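L-Ala-D/L-Glu Epimerase (Escherichia coli, PDB 1JPD) belongs to the enolase superfamily, pairing an N-terminal capping domain with a C-terminal domain of the TIM-barrel type. Local coordinates at residues 5-10 against 67-72; 62-67 against 84-89; 89-94 against 257-262; 45-50 against 283-288; 274-279 against 290-295. All coordinates share one frame; numbering follows the deposited sequence.

In the fold
Interactions 1 and 2 lie within the N-terminal domain, share Ser67 and are only partly buried; the first sets apolar strand side chains on helix 69-73, the second rests a loop on helix 58-66. Ala89 passes from interaction 2 into interaction 3, where helix 89-104 meets helix 257-269 in a buried, largely polar joint between the domains. Interaction 4, partly buried, makes a second joint about 10 Å away, centre to centre, through a salt bridge and a water. Interaction 5 lies within the barrel domain, buried and nearly all aliphatic, and touches interaction 3 through Leu292. Across these contacts the charged pairs belong to the two domain joints, while those inside each domain rest mainly on hydrocarbon.

Interaction 1. Residues 5-10 against 67-72; sequences RTVKVF and SVVPQL
Val7 packs on Val69 and Leu72 in an apolar strand-on-helix contact of the N-terminal domain, where helix 69-73 packs on the beginning of strand 6-15, an outer strand of the three-stranded antiparallel sheet, and helix 58-66 takes over at Val9. Strand alternation decides who takes part: the side chain of Val7 faces the helix, while those of Thr6 and Lys8 leave from the other side of the strand. Beta-branched valine suits such a place, being both favourable in an extended chain and broad enough to touch two helix residues. Its CG2, set beside the backbone N and anti to the carbonyl carbon, reaches CB of Leu72 at 3.9 Å, and the two side chains cross at about a right angle. Its CB lies 4.1 Å from CG1 of Val69, one helical turn earlier.

Just before the strand begins, the contact changes character. Arg5 runs extended from CG to NE, and its CD passes 3.3 Å from O of Leu72, which lies at the edge of the guanidinium and near its plane. Leu72 in turn touches Leu94 of helix 89-104. The contact between the segments therefore rests on apolar side chains, Val7 against Val69 and Leu72; Arg5 adds its aliphatic part beside the Leu72 carbonyl, while its NE forms a salt bridge with Glu39 and its NH1 donates to the carbonyl oxygen of Leu76.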
# COMPACT_ATOMS: atom_id res chain seq x y z
N ARG A 5 17.73 19.19 -15.48
CA ARG A 5 16.28 19.10 -15.29
C ARG A 5 15.64 20.28 -14.56
O ARG A 5 16.30 21.03 -13.85
CB ARG A 5 15.95 17.83 -14.50
CG ARG A 5 16.55 16.54 -15.03
CD ARG A 5 16.56 15.49 -13.92
NE ARG A 5 17.07 14.19 -14.34
CZ ARG A 5 17.58 13.29 -13.51
NH1 ARG A 5 17.65 13.57 -12.21
NH2 ARG A 5 18.02 12.12 -13.96
N THR A 6 14.32 20.40 -14.72
CA THR A 6 13.54 21.44 -14.06
C THR A 6 12.58 20.72 -13.10
O THR A 6 12.02 19.67 -13.44
CB THR A 6 12.74 22.29 -15.08
OG1 THR A 6 11.84 21.45 -15.81
CG2 THR A 6 13.68 22.99 -16.05
N VAL A 7 12.39 21.27 -11.91
CA VAL A 7 11.53 20.64 -10.92
C VAL A 7 10.35 21.50 -10.51
O VAL A 7 10.49 22.69 -10.25
CB VAL A 7 12.32 20.28 -9.63
CG1 VAL A 7 11.40 19.64 -8.61
CG2 VAL A 7 13.46 19.34 -9.97
N LYS A 8 9.17 20.88 -10.46
CA LYS A 8 7.95 21.57 -10.05
C LYS A 8 7.35 20.73 -8.93
O LYS A 8 7.14 19.52 -9.09
CB LYS A 8 6.96 21.68 -11.21
CG LYS A 8 7.35 22.68 -12.29
CD LYS A 8 6.40 22.59 -13.48
CE LYS A 8 6.86 23.42 -14.66
NZ LYS A 8 6.07 23.13 -15.89
N VAL A 9 7.08 21.38 -7.80
CA VAL A 9 6.51 20.70 -6.66
C VAL A 9 5.22 21.40 -6.28
O VAL A 9 5.20 22.61 -6.09
CB VAL A 9 7.48 20.74 -5.46
CG1 VAL A 9 6.82 20.13 -4.23
CG2 VAL A 9 8.74 19.96 -5.80
N PHE A 10 4.13 20.64 -6.20
CA PHE A 10 2.86 21.23 -5.82
C PHE A 10 1.99 20.28 -5.01
O PHE A 10 2.03 19.06 -5.18
CB PHE A 10 2.11 21.78 -7.05
CG PHE A 10 1.95 20.80 -8.17
CD1 PHE A 10 0.76 20.10 -8.33
CD2 PHE A 10 2.97 20.59 -9.08
CE1 PHE A 10 0.59 19.21 -9.38
CE2 PHE A 10 2.81 19.70 -10.15
CZ PHE A 10 1.61 19.01 -10.30
N SER A 67 14.69 20.64 -0.44
CA SER A 67 16.04 20.45 0.06
C SER A 67 16.93 19.71 -0.93
O SER A 67 18.15 19.79 -0.84
CB SER A 67 16.02 19.65 1.37
OG SER A 67 16.13 18.26 1.10
N VAL A 68 16.33 18.98 -1.86
CA VAL A 68 17.15 18.25 -2.81
C VAL A 68 16.89 18.64 -4.27
O VAL A 68 17.34 17.97 -5.20
CB VAL A 68 16.97 16.72 -2.61
CG1 VAL A 68 15.64 16.26 -3.19
CG2 VAL A 68 18.13 15.98 -3.22
N VAL A 69 16.16 19.75 -4.45
CA VAL A 69 15.87 20.25 -5.79
C VAL A 69 17.16 20.58 -6.55
O VAL A 69 17.32 20.19 -7.71
CB VAL A 69 14.98 21.51 -5.74
CG1 VAL A 69 14.92 22.17 -7.11
CG2 VAL A 69 13.57 21.13 -5.29
N PRO A 70 18.10 21.32 -5.91
CA PRO A 70 19.36 21.67 -6.57
C PRO A 70 20.08 20.46 -7.14
O PRO A 70 20.53 20.48 -8.29
CB PRO A 70 20.15 22.33 -5.44
CG PRO A 70 19.09 23.03 -4.67
CD PRO A 70 18.00 21.98 -4.60
N GLN A 71 20.17 19.40 -6.34
CA GLN A 71 20.83 18.16 -6.76
C GLN A 71 20.02 17.42 -7.83
O GLN A 71 20.57 16.63 -8.61
CB GLN A 71 21.05 17.27 -5.54
CG GLN A 71 21.86 17.95 -4.45
CD GLN A 71 21.17 17.94 -3.10
OE1 GLN A 71 21.12 16.92 -2.42
NE2 GLN A 71 20.62 19.09 -2.71
N LEU A 72 18.71 17.67 -7.87
CA LEU A 72 17.82 17.04 -8.85
C LEU A 72 18.03 17.64 -10.24
O LEU A 72 17.83 16.96 -11.25
CB LEU A 72 16.36 17.24 -8.44
CG LEU A 72 15.70 16.28 -7.45
CD1 LEU A 72 14.44 16.90 -6.91
CD2 LEU A 72 15.41 14.95 -8.15

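Interaction 2. Residues 62-67 against 84-89; sequences MAQIMS and ILPAGA
The carbonyl oxygen of Gln64 accepts a 2.6 Å hydrogen bond from OG of Ser67, and CD2 of Leu85 touches the same oxygen from across the contact. This is the packing of helix 58-66 against the loop that leads into helix 89-104, within the N-terminal capping domain of the enolase fold. The serine hydroxyl reaches back three residues and meets the carbonyl from a direction tilted 28° out of its plane. A small hydroxyl residue suits this position because it can turn back on its own backbone.

Buried Leu85 faces the helix and touches it with one methyl, CD2. This atom lies 3.8 Å from O of Gln64 and 4.1 Å from OG of Ser67, so hydrocarbon lies beside the polar pair and probably helps to screen it, while the leucine also packs on Leu94 of helix 89-104. Pro86, which stiffens the loop, lies farther out in an exposed position. Gly88 then takes the N-cap place before the next helix, and the N-H of Ala89 is bound by Glu56.

Gln64 has CG anti to its carbonyl carbon (chi1 -61°) and the chain is extended beyond CG, which carries the amide out to the proline ring: OE1 stands 4.1 Å from CG of Pro86.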
# COMPACT_ATOMS: atom_id res chain seq x y z
N MET A 62 7.21 18.55 1.53
CA MET A 62 7.60 19.49 0.49
C MET A 62 8.97 20.06 0.84
O MET A 62 9.82 20.24 -0.04
CB MET A 62 6.57 20.61 0.36
CG MET A 62 5.27 20.14 -0.26
SD MET A 62 4.10 21.47 -0.52
CE MET A 62 4.79 22.20 -2.01
N ALA A 63 9.19 20.32 2.12
CA ALA A 63 10.48 20.84 2.56
C ALA A 63 11.60 19.85 2.21
O ALA A 63 12.65 20.26 1.71
CB ALA A 63 10.45 21.09 4.06
N GLN A 64 11.37 18.56 2.45
CA GLN A 64 12.39 17.56 2.14
C GLN A 64 12.70 17.51 0.66
O GLN A 64 13.85 17.35 0.26
CB GLN A 64 11.95 16.16 2.58
CG GLN A 64 11.69 15.99 4.06
CD GLN A 64 11.36 14.55 4.41
OE1 GLN A 64 12.20 13.66 4.29
NE2 GLN A 64 10.13 14.32 4.85
N ILE A 65 11.67 17.66 -0.18
CA ILE A 65 11.87 17.62 -1.62
C ILE A 65 12.68 18.83 -2.09
O ILE A 65 13.67 18.67 -2.82
CB ILE A 65 10.51 17.53 -2.40
CG1 ILE A 65 9.75 16.27 -1.96
CG2 ILE A 65 10.77 17.47 -3.91
CD1 ILE A 65 8.46 16.02 -2.71
N MET A 66 12.27 20.02 -1.65
CA MET A 66 12.98 21.24 -2.03
C MET A 66 14.45 21.07 -1.67
O MET A 66 15.33 21.32 -2.49
CB MET A 66 12.43 22.46 -1.28
CG MET A 66 10.95 22.74 -1.47
SD MET A 66 10.42 22.66 -3.19
CE MET A 66 11.62 23.73 -4.00
N SER A 67 14.69 20.64 -0.44
CA SER A 67 16.04 20.45 0.06
C SER A 67 16.93 19.71 -0.93
O SER A 67 18.15 19.79 -0.84
CB SER A 67 16.02 19.65 1.37
OG SER A 67 16.13 18.26 1.10
N ILE A 84 20.57 10.13 -0.29
CA ILE A 84 20.29 11.51 0.12
C ILE A 84 19.14 11.64 1.12
O ILE A 84 19.31 12.16 2.22
CB ILE A 84 19.97 12.42 -1.09
CG1 ILE A 84 21.20 12.58 -1.98
CG2 ILE A 84 19.48 13.78 -0.62
CD1 ILE A 84 20.94 13.41 -3.22
N LEU A 85 17.95 11.19 0.73
CA LEU A 85 16.78 11.28 1.60
C LEU A 85 16.45 9.95 2.26
O LEU A 85 16.80 8.88 1.75
CB LEU A 85 15.55 11.74 0.80
CG LEU A 85 15.56 13.10 0.09
CD1 LEU A 85 14.26 13.26 -0.66
CD2 LEU A 85 15.74 14.22 1.11
N PRO A 86 15.79 10.00 3.43
CA PRO A 86 15.43 8.76 4.13
C PRO A 86 14.13 8.21 3.51
O PRO A 86 13.45 8.91 2.76
CB PRO A 86 15.24 9.23 5.57
CG PRO A 86 14.69 10.61 5.40
CD PRO A 86 15.55 11.18 4.28
N ALA A 87 13.78 6.96 3.81
CA ALA A 87 12.55 6.39 3.28
C ALA A 87 11.38 7.20 3.83
O ALA A 87 11.35 7.51 5.02
CB ALA A 87 12.43 4.94 3.68
N GLY A 88 10.43 7.54 2.97
CA GLY A 88 9.27 8.31 3.39
C GLY A 88 8.56 8.88 2.17
O GLY A 88 8.99 8.65 1.04
N ALA A 89 7.47 9.62 2.38
CA ALA A 89 6.72 10.18 1.26
C ALA A 89 7.54 11.04 0.30
O ALA A 89 7.35 10.98 -0.91
CB ALA A 89 5.53 10.99 1.78

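Interaction 3. Residues 89-94 against 257-262; sequences AARNAL and LTEALA
Arg91 and Glu259 meet where helix 89-104 of the N-terminal domain lies beside helix 257-269 of the barrel domain, and the whole contact is buried. Arg91 leaves its helix with CG anti to the backbone N and then bends at chi3 (77°), which brings NH2 obliquely up to the aliphatic stem of the glutamate. NH2 lies 3.7 Å from CB of Glu259 and 3.9 Å from its CG. The carboxylate is near but not engaged: OE1 is 4.3 Å from NH2, well out of the guanidinium plane, so any attraction is probably between charges alone, with no N-H directed at the oxygen. The planes stand 38° apart. Each group has its own firm partners: NH2 of Arg91 donates to the carbonyl oxygen of Thr254 and NE to that of Gly255, while Glu259 forms a salt bridge with Arg234. Arginine suits this place because its several N-H groups can satisfy backbone oxygens around the end of helix 251-254.

Next along the chain, Asn92 also has CG anti to its backbone N (chi1 -174°), and the end of its side chain comes nearer helix 257-269 than its base does. OD1 remains 4.4 Å from N of Leu257, a loose approach, and ND2 is held by Asp252.

Little surface is shared, and much of the joint depends on polar side chains tied to the segment just before helix 257-269. The nearby opposite charges of Arg91 and Glu259 probably stabilise one another in this buried setting.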
# COMPACT_ATOMS: atom_id res chain seq x y z
N ALA A 89 7.47 9.62 2.38
CA ALA A 89 6.72 10.18 1.26
C ALA A 89 7.54 11.04 0.30
O ALA A 89 7.35 10.98 -0.91
CB ALA A 89 5.53 10.99 1.78
N ALA A 90 8.43 11.86 0.85
CA ALA A 90 9.25 12.73 0.02
C ALA A 90 10.06 11.92 -0.98
O ALA A 90 9.96 12.13 -2.19
CB ALA A 90 10.19 13.59 0.88
N ARG A 91 10.86 10.98 -0.49
CA ARG A 91 11.65 10.19 -1.40
C ARG A 91 10.77 9.42 -2.38
O ARG A 91 11.16 9.20 -3.53
CB ARG A 91 12.56 9.21 -0.65
CG ARG A 91 13.62 8.59 -1.56
CD ARG A 91 14.63 7.76 -0.79
NE ARG A 91 14.11 6.44 -0.41
CZ ARG A 91 14.78 5.55 0.30
NH1 ARG A 91 16.01 5.83 0.73
NH2 ARG A 91 14.24 4.37 0.59
N ASN A 92 9.58 9.03 -1.94
CA ASN A 92 8.67 8.29 -2.81
C ASN A 92 8.28 9.11 -4.04
O ASN A 92 8.32 8.59 -5.17
CB ASN A 92 7.41 7.87 -2.05
CG ASN A 92 6.50 6.98 -2.87
OD1 ASN A 92 6.98 6.15 -3.66
ND2 ASN A 92 5.19 7.13 -2.68
N ALA A 93 7.91 10.37 -3.84
CA ALA A 93 7.54 11.22 -4.97
C ALA A 93 8.72 11.37 -5.94
O ALA A 93 8.55 11.24 -7.16
CB ALA A 93 7.09 12.58 -4.48
N LEU A 94 9.91 11.63 -5.42
CA LEU A 94 11.07 11.80 -6.28
C LEU A 94 11.48 10.53 -7.00
O LEU A 94 11.72 10.53 -8.21
CB LEU A 94 12.25 12.34 -5.47
CG LEU A 94 12.00 13.74 -4.91
CD1 LEU A 94 13.18 14.18 -4.08
CD2 LEU A 94 11.74 14.70 -6.06
N LEU A 257 9.64 3.18 -5.43
CA LEU A 257 9.60 1.88 -6.07
C LEU A 257 10.93 1.16 -5.94
O LEU A 257 10.97 -0.06 -5.78
CB LEU A 257 9.23 2.05 -7.55
CG LEU A 257 9.14 0.83 -8.48
CD1 LEU A 257 8.15 -0.19 -7.95
CD2 LEU A 257 8.71 1.30 -9.87
N THR A 258 12.03 1.90 -6.00
CA THR A 258 13.34 1.26 -5.90
C THR A 258 13.50 0.43 -4.63
O THR A 258 13.95 -0.72 -4.69
CB THR A 258 14.46 2.30 -5.95
OG1 THR A 258 14.32 3.09 -7.14
CG2 THR A 258 15.81 1.60 -5.98
N GLU A 259 13.13 0.99 -3.48
CA GLU A 259 13.25 0.26 -2.22
C GLU A 259 12.17 -0.82 -2.15
O GLU A 259 12.42 -1.92 -1.66
CB GLU A 259 13.11 1.21 -1.03
CG GLU A 259 13.28 0.55 0.33
CD GLU A 259 14.67 -0.06 0.53
OE1 GLU A 259 15.61 0.40 -0.14
OE2 GLU A 259 14.81 -0.99 1.36
N ALA A 260 10.99 -0.52 -2.67
CA ALA A 260 9.91 -1.50 -2.66
C ALA A 260 10.37 -2.77 -3.37
O ALA A 260 10.21 -3.87 -2.84
CB ALA A 260 8.67 -0.93 -3.35
N LEU A 261 10.96 -2.61 -4.56
CA LEU A 261 11.46 -3.75 -5.33
C LEU A 261 12.51 -4.54 -4.57
O LEU A 261 12.46 -5.77 -4.50
CB LEU A 261 12.04 -3.27 -6.67
CG LEU A 261 11.02 -2.80 -7.73
CD1 LEU A 261 11.72 -2.07 -8.86
CD2 LEU A 261 10.24 -3.99 -8.24
N ALA A 262 13.48 -3.84 -3.99
CA ALA A 262 14.53 -4.49 -3.23
C ALA A 262 13.95 -5.16 -1.99
O ALA A 262 14.49 -6.16 -1.50
CB ALA A 262 15.59 -3.48 -2.83

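Interaction 4. Residues 45-50 against 283-288; sequences TGECTP and SRAISA
Glu47 and Arg284 form the tight centre of this contact, a salt bridge that joins a strand of the N-terminal domain to a helix of the barrel domain. Arg284 grips side-on, with NE and NH2 each 2.8 Å from OE1 of Glu47, so both bonds fall on one oxygen. That oxygen lies at the guanidinium edge, in its plane, yet the carboxylate is turned 84° to the guanidinium: NE arrives nearly in line with the CD-OE1 bond, and NH2 comes on the anti side, tilted out of the carboxylate plane. The bend of the arginine at chi3 (-56°) turns its edge to the acid, while Glu47 reaches across fully extended. OE1 also accepts from Thr282, and NH2 of Arg284 has a second acid in Glu12; such a network probably favours the charged forms.

Around this centre the packing is lighter. OE2 of Glu47 has CB of Ala285 at 4.0 Å, where alanine is small enough to let the strand come close. CG2 of Thr45 rests 3.9 Å from CD of Arg284, both residues being partly exposed. Between the backbones a water fills in: it accepts from N of Glu47 at 2.8 Å and gives a weak bond to O of Arg284 at 3.0 Å.

The axes of the strand and helix segments make an angle of 103° and come within 7.5 Å. Strand 42-48 is an outer strand of the three-stranded sheet, paired with strand 29-39; on its far side from helix 283-289, Cys48 packs on helix 89-104.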
# COMPACT_ATOMS: atom_id res chain seq x y z
N THR A 45 6.52 12.37 -13.74
CA THR A 45 5.66 12.76 -12.63
C THR A 45 5.57 11.71 -11.53
O THR A 45 5.32 10.54 -11.79
CB THR A 45 4.25 13.09 -13.13
OG1 THR A 45 4.33 14.16 -14.07
CG2 THR A 45 3.37 13.51 -11.96
N GLY A 46 5.79 12.16 -10.31
CA GLY A 46 5.74 11.26 -9.17
C GLY A 46 4.85 11.81 -8.08
O GLY A 46 4.94 12.99 -7.73
N GLU A 47 3.96 10.98 -7.56
CA GLU A 47 3.06 11.41 -6.51
C GLU A 47 3.36 10.69 -5.20
O GLU A 47 3.96 9.61 -5.20
CB GLU A 47 1.61 11.14 -6.92
CG GLU A 47 0.58 11.47 -5.85
CD GLU A 47 -0.84 11.15 -6.29
OE1 GLU A 47 -1.24 11.66 -7.35
OE2 GLU A 47 -1.54 10.40 -5.57
N CYS A 48 2.94 11.29 -4.09
CA CYS A 48 3.13 10.68 -2.78
C CYS A 48 2.06 11.19 -1.81
O CYS A 48 1.40 12.20 -2.06
CB CYS A 48 4.53 10.96 -2.23
SG CYS A 48 4.76 12.60 -1.54
N THR A 49 1.90 10.47 -0.71
CA THR A 49 0.92 10.83 0.30
C THR A 49 1.58 10.88 1.67
O THR A 49 1.84 9.85 2.27
CB THR A 49 -0.23 9.80 0.35
OG1 THR A 49 -0.93 9.82 -0.90
CG2 THR A 49 -1.20 10.14 1.48
N PRO A 50 1.88 12.10 2.17
CA PRO A 50 2.51 12.22 3.49
C PRO A 50 1.76 11.36 4.51
O PRO A 50 0.53 11.46 4.64
CB PRO A 50 2.42 13.71 3.77
CG PRO A 50 2.54 14.31 2.40
CD PRO A 50 1.63 13.42 1.58
N SER A 283 -4.67 7.77 -9.28
CA SER A 283 -4.17 6.66 -10.09
C SER A 283 -2.65 6.72 -10.28
O SER A 283 -2.00 5.69 -10.45
CB SER A 283 -4.85 6.63 -11.45
OG SER A 283 -6.22 6.30 -11.31
N ARG A 284 -2.09 7.92 -10.23
CA ARG A 284 -0.66 8.09 -10.40
C ARG A 284 0.16 7.23 -9.46
O ARG A 284 1.16 6.64 -9.85
CB ARG A 284 -0.26 9.57 -10.22
CG ARG A 284 -0.57 10.46 -11.43
CD ARG A 284 -0.15 11.90 -11.19
NE ARG A 284 -0.78 12.42 -9.98
CZ ARG A 284 -1.21 13.66 -9.83
NH1 ARG A 284 -1.08 14.54 -10.82
NH2 ARG A 284 -1.81 14.02 -8.70
N ALA A 285 -0.28 7.14 -8.21
CA ALA A 285 0.43 6.34 -7.21
C ALA A 285 0.26 4.84 -7.41
O ALA A 285 1.18 4.07 -7.15
CB ALA A 285 -0.00 6.74 -5.80
N ILE A 286 -0.92 4.42 -7.87
CA ILE A 286 -1.15 3.00 -8.09
C ILE A 286 -0.28 2.55 -9.27
O ILE A 286 0.44 1.55 -9.16
CB ILE A 286 -2.64 2.71 -8.40
CG1 ILE A 286 -3.52 3.27 -7.28
CG2 ILE A 286 -2.87 1.22 -8.50
CD1 ILE A 286 -3.15 2.73 -5.89
N SER A 287 -0.33 3.30 -10.37
CA SER A 287 0.47 2.99 -11.55
C SER A 287 1.93 2.77 -11.17
O SER A 287 2.56 1.84 -11.66
CB SER A 287 0.40 4.13 -12.58
OG SER A 287 -0.92 4.34 -13.05
N ALA A 288 2.44 3.63 -10.30
CA ALA A 288 3.83 3.54 -9.87
C ALA A 288 4.12 2.27 -9.07
O ALA A 288 5.27 1.83 -8.99
CB ALA A 288 4.21 4.78 -9.04
O HOH W 1 3.16 8.56 -8.71

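Interaction 5. Residues 274-279 against 290-295; sequences LMLGCM and LPLVPQ
The flat side-chain group in this contact is the Gln295 amide, whose OE1 lies 4.3 Å from CD1 of Leu274. The methyl stands well out of the amide plane, nearer the oxygen than the nitrogen, and the same CD1 is 3.9 Å from the main-chain O of Gln295. Everything else that meets here is branched hydrocarbon. The setting is a beta-alpha-beta crossover of the barrel domain: strand 273-276 is followed by helix 283-289, then by the short 3-10 segment 290-295, and the chain returns as the parallel strand 298-299.

Leu274 and Leu276 turn their side chains to the 3-10 segment, whereas Met275 between them points the other way, as strand alternation requires. Leucine suits this side, where long branched side chains can span from a barrel strand to the segment packed outside it. Leu292 lies between Leu276 and helix 257-269, where it also packs on Ala260 and Leu261. The tight turns of the 3-10 segment, with N of Val293 bonded to O of Leu290 at 2.7 Å and N of Gln295 to O of Leu292 at 2.8 Å, bring Leu292 to face the strand, while Val293 starts away from it and touches it only with CG2. Gln295, at the partly exposed end, lays its side chain against Ala264 and Arg268.

Leu276 has CG anti to its backbone N (chi1 179°), which points its branch at the 3-10 segment, and its side chain crosses those of Leu292 and Val293 at about right angles; both methyls lie beside CB of Leu292, while CD2 is 4.0 Å from CG2 of Val293 and CD1 3.5 Å from CD1 of Leu292.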
# COMPACT_ATOMS: atom_id res chain seq x y z
N LEU A 274 4.43 -11.74 0.37
CA LEU A 274 4.24 -10.31 0.14
C LEU A 274 2.82 -9.88 -0.14
O LEU A 274 1.99 -10.64 -0.61
CB LEU A 274 5.11 -9.84 -1.03
CG LEU A 274 6.60 -10.19 -1.08
CD1 LEU A 274 7.22 -9.53 -2.30
CD2 LEU A 274 7.29 -9.74 0.20
N MET A 275 2.56 -8.61 0.17
CA MET A 275 1.26 -8.00 -0.08
C MET A 275 1.59 -6.60 -0.58
O MET A 275 2.59 -6.02 -0.15
CB MET A 275 0.46 -7.92 1.21
CG MET A 275 -0.92 -7.37 0.98
SD MET A 275 -1.81 -7.10 2.51
CE MET A 275 -3.15 -6.12 1.89
N LEU A 276 0.79 -6.06 -1.49
CA LEU A 276 1.04 -4.72 -2.00
C LEU A 276 -0.09 -3.82 -1.54
O LEU A 276 -1.26 -4.09 -1.84
CB LEU A 276 1.12 -4.72 -3.53
CG LEU A 276 1.36 -3.36 -4.22
CD1 LEU A 276 2.71 -2.82 -3.82
CD2 LEU A 276 1.29 -3.51 -5.74
N GLY A 277 0.24 -2.77 -0.79
CA GLY A 277 -0.78 -1.85 -0.31
C GLY A 277 -0.66 -0.47 -0.91
O GLY A 277 0.12 -0.24 -1.83
N CYS A 278 -1.44 0.47 -0.39
CA CYS A 278 -1.41 1.83 -0.89
C CYS A 278 -2.03 2.71 0.17
O CYS A 278 -2.59 2.21 1.14
CB CYS A 278 -2.23 1.95 -2.16
SG CYS A 278 -4.04 1.90 -1.84
N MET A 279 -1.92 4.02 -0.02
CA MET A 279 -2.52 5.00 0.89
C MET A 279 -3.63 5.60 0.04
O MET A 279 -3.88 5.13 -1.08
CB MET A 279 -1.52 6.10 1.23
CG MET A 279 -0.21 5.61 1.77
SD MET A 279 -0.38 5.04 3.45
CE MET A 279 1.30 4.85 3.91
N LEU A 290 2.29 -0.77 -9.58
CA LEU A 290 1.98 -1.96 -10.38
C LEU A 290 3.11 -2.96 -10.65
O LEU A 290 2.90 -4.16 -10.55
CB LEU A 290 1.35 -1.53 -11.70
CG LEU A 290 -0.03 -0.91 -11.46
CD1 LEU A 290 -0.57 -0.32 -12.76
CD2 LEU A 290 -0.97 -1.96 -10.89
N PRO A 291 4.32 -2.48 -10.97
CA PRO A 291 5.43 -3.40 -11.23
C PRO A 291 5.58 -4.52 -10.19
O PRO A 291 6.13 -5.58 -10.50
CB PRO A 291 6.64 -2.48 -11.26
CG PRO A 291 6.07 -1.23 -11.85
CD PRO A 291 4.76 -1.08 -11.11
N LEU A 292 5.08 -4.29 -8.98
CA LEU A 292 5.18 -5.28 -7.91
C LEU A 292 4.07 -6.34 -7.92
O LEU A 292 4.23 -7.42 -7.36
CB LEU A 292 5.17 -4.58 -6.54
CG LEU A 292 6.36 -3.69 -6.19
CD1 LEU A 292 6.03 -2.84 -4.98
CD2 LEU A 292 7.58 -4.55 -5.91
N VAL A 293 2.95 -6.03 -8.57
CA VAL A 293 1.80 -6.93 -8.61
C VAL A 293 2.09 -8.42 -8.86
O VAL A 293 1.58 -9.27 -8.13
CB VAL A 293 0.76 -6.46 -9.64
CG1 VAL A 293 -0.38 -7.46 -9.72
CG2 VAL A 293 0.21 -5.09 -9.23
N PRO A 294 2.90 -8.75 -9.88
CA PRO A 294 3.17 -10.17 -10.12
C PRO A 294 3.92 -10.88 -8.99
O PRO A 294 4.05 -12.10 -9.00
CB PRO A 294 3.96 -10.15 -11.43
CG PRO A 294 4.66 -8.85 -11.37
CD PRO A 294 3.58 -7.91 -10.87
N GLN A 295 4.41 -10.13 -8.01
CA GLN A 295 5.13 -10.73 -6.89
C GLN A 295 4.34 -10.90 -5.60
O GLN A 295 4.81 -11.55 -4.67
CB GLN A 295 6.38 -9.92 -6.54
CG GLN A 295 7.46 -9.94 -7.57
CD GLN A 295 8.76 -9.41 -7.02
OE1 GLN A 295 9.30 -9.93 -6.04
NE2 GLN A 295 9.28 -8.36 -7.65